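Local coordinates for putative NADH dehydrogenase/NAD(P)H nitroreductase (Bacteroides thetaiotaomicron VPI-5482, PDB 3KWK), which binds flavin mononucleotide and probably works as an NAD(P)H-dependent oxidoreductase of the nitroreductase type, at residues Cys88-Arg93 and Glu142-Leu147. Numbering follows the deposited sequence.
Sequences CGDSAR and ENILPL
Asp90 OD1 is gripped by two N-H donors that come from opposite faces of its carboxylate. Asn143 ND2 lies 2.9 Å from Asp90 OD1 and approaches from above the plane, while the backbone N of Ala92, 3.0 Å from the same OD1, binds on the anti side, tilted out of the plane, and closes an Asx turn at the end of strand 83-90. The amide of Asn143 points its N-H at OD1 almost within its own plane, although the amide and carboxylate planes are turned 61° apart. With CG anti to the backbone N (chi1 -174°), the Asp90 side chain crosses that of Ile144, whose CD1 lies 3.5 Å from Asp90 CG. Asn143 O is likewise held twice, by Ser91 N and by the Ser91 hydroxyl, with Ser91 OG 2.7 Å from Asn143 O. With an alanine at Asp90, the Asn143 amide would probably be free to turn and the Ala92 N-H would lose its turn partner. Further along, Gly89 and Leu145 form an antiparallel hydrogen-bonded pair, with Gly89 N 2.8 Å from Leu145 O, joining neighbouring strands of the nitroreductase sheet. Cys88 CB packs on Ile144 CG2 at 3.6 Å; on the other face Leu145 CD1 meets Ser91 CB, and both residues touch Trp97 of helix 97-114. Backbone bonding thus carries on past the strand through Ser91 N, and two doubly held acceptors tie the turn to the start of strand 144-153.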
loop_
_atom_site.group_PDB
_atom_site.type_symbol
_atom_site.label_atom_id
_atom_site.label_comp_id
_atom_site.label_asym_id
_atom_site.label_seq_id
_atom_site.Cartn_x
_atom_site.Cartn_y
_atom_site.Cartn_z
ATOM N N CYS A 88 -11.755 1.841 -5.368
ATOM C CA CYS A 88 -12.317 3.168 -5.211
ATOM C C CYS A 88 -12.353 3.532 -3.755
ATOM O O CYS A 88 -12.324 2.673 -2.893
ATOM C CB CYS A 88 -13.761 3.239 -5.719
ATOM S SG CYS A 88 -13.996 2.639 -7.394
ATOM N N GLY A 89 -12.504 4.825 -3.493
ATOM C CA GLY A 89 -12.615 5.338 -2.125
ATOM C C GLY A 89 -13.827 6.221 -1.940
ATOM O O GLY A 89 -14.135 7.027 -2.817
ATOM N N ASP A 90 -14.521 6.082 -0.811
ATOM C CA ASP A 90 -15.634 6.987 -0.519
ATOM C C ASP A 90 -15.105 8.276 0.090
ATOM O O ASP A 90 -14.822 8.343 1.297
ATOM C CB ASP A 90 -16.645 6.292 0.385
ATOM C CG ASP A 90 -17.898 7.128 0.605
ATOM O OD1 ASP A 90 -17.892 8.307 0.200
ATOM O OD2 ASP A 90 -18.898 6.554 1.103
ATOM N N SER A 91 -14.882 9.272 -0.761
ATOM C CA SER A 91 -14.298 10.539 -0.362
ATOM C C SER A 91 -15.224 11.327 0.583
ATOM O O SER A 91 -14.779 12.262 1.232
ATOM C CB SER A 91 -14.028 11.372 -1.617
ATOM O OG SER A 91 -15.228 11.745 -2.246
ATOM N N ALA A 92 -16.507 10.944 0.680
ATOM C CA ALA A 92 -17.415 11.594 1.611
ATOM C C ALA A 92 -17.113 11.192 3.061
ATOM O O ALA A 92 -17.396 11.965 4.001
ATOM C CB ALA A 92 -18.891 11.312 1.269
ATOM N N ARG A 93 -16.514 10.010 3.194
ATOM C CA ARG A 93 -16.247 9.343 4.468
ATOM C C ARG A 93 -14.825 9.565 4.980
ATOM O O ARG A 93 -14.580 9.452 6.156
ATOM C CB ARG A 93 -16.530 7.844 4.345
ATOM C CG ARG A 93 -18.048 7.503 4.181
ATOM C CD ARG A 93 -18.344 5.994 4.267
ATOM N NE ARG A 93 -18.109 5.559 5.619
ATOM C CZ ARG A 93 -17.283 4.593 6.016
ATOM N NH1 ARG A 93 -16.631 3.766 5.152
ATOM N NH2 ARG A 93 -17.161 4.422 7.318
ATOM N N GLU A 142 -21.071 10.210 -7.223
ATOM C CA GLU A 142 -20.129 11.333 -7.271
ATOM C C GLU A 142 -19.029 11.273 -6.199
ATOM O O GLU A 142 -17.872 11.624 -6.448
ATOM C CB GLU A 142 -20.923 12.649 -7.139
ATOM C CG GLU A 142 -20.084 13.911 -7.266
ATOM C CD GLU A 142 -20.926 15.161 -7.554
ATOM O OE1 GLU A 142 -21.979 15.332 -6.911
ATOM O OE2 GLU A 142 -20.520 15.968 -8.420
ATOM N N ASN A 143 -19.402 10.783 -5.020
ATOM C CA ASN A 143 -18.503 10.718 -3.850
ATOM C C ASN A 143 -17.499 9.578 -3.877
ATOM O O ASN A 143 -16.518 9.580 -3.148
ATOM C CB ASN A 143 -19.289 10.662 -2.540
ATOM C CG ASN A 143 -20.291 9.516 -2.491
ATOM O OD1 ASN A 143 -21.199 9.456 -3.326
ATOM N ND2 ASN A 143 -20.186 8.648 -1.459
ATOM N N ILE A 144 -17.784 8.597 -4.724
ATOM C CA ILE A 144 -16.942 7.410 -4.872
ATOM C C ILE A 144 -15.917 7.647 -5.962
ATOM O O ILE A 144 -16.276 7.760 -7.125
ATOM C CB ILE A 144 -17.777 6.154 -5.168
ATOM C CG1 ILE A 144 -18.863 5.918 -4.120
ATOM C CG2 ILE A 144 -16.892 4.882 -5.256
ATOM C CD1 ILE A 144 -18.423 5.851 -2.609
ATOM N N LEU A 145 -14.657 7.753 -5.560
ATOM C CA LEU A 145 -13.588 8.138 -6.466
ATOM C C LEU A 145 -12.706 6.948 -6.795
ATOM O O LEU A 145 -12.211 6.287 -5.889
ATOM C CB LEU A 145 -12.751 9.265 -5.844
ATOM C CG LEU A 145 -13.553 10.482 -5.407
ATOM C CD1 LEU A 145 -12.585 11.556 -4.898
ATOM C CD2 LEU A 145 -14.488 11.048 -6.502
ATOM N N PRO A 146 -12.418 6.726 -8.082
ATOM C CA PRO A 146 -11.594 5.546 -8.425
ATOM C C PRO A 146 -10.100 5.828 -8.311
ATOM O O PRO A 146 -9.629 6.775 -8.925
ATOM C CB PRO A 146 -11.993 5.258 -9.889
ATOM C CG PRO A 146 -12.420 6.552 -10.437
ATOM C CD PRO A 146 -12.989 7.355 -9.286
ATOM N N LEU A 147 -9.389 5.036 -7.503
ATOM C CA LEU A 147 -7.962 5.143 -7.393
ATOM C C LEU A 147 -7.275 4.490 -8.588
ATOM O O LEU A 147 -6.465 5.122 -9.240
ATOM C CB LEU A 147 -7.420 4.527 -6.099
ATOM C CG LEU A 147 -5.907 4.508 -5.986
ATOM C CD1 LEU A 147 -5.402 5.913 -5.828
ATOM C CD2 LEU A 147 -5.453 3.638 -4.779
#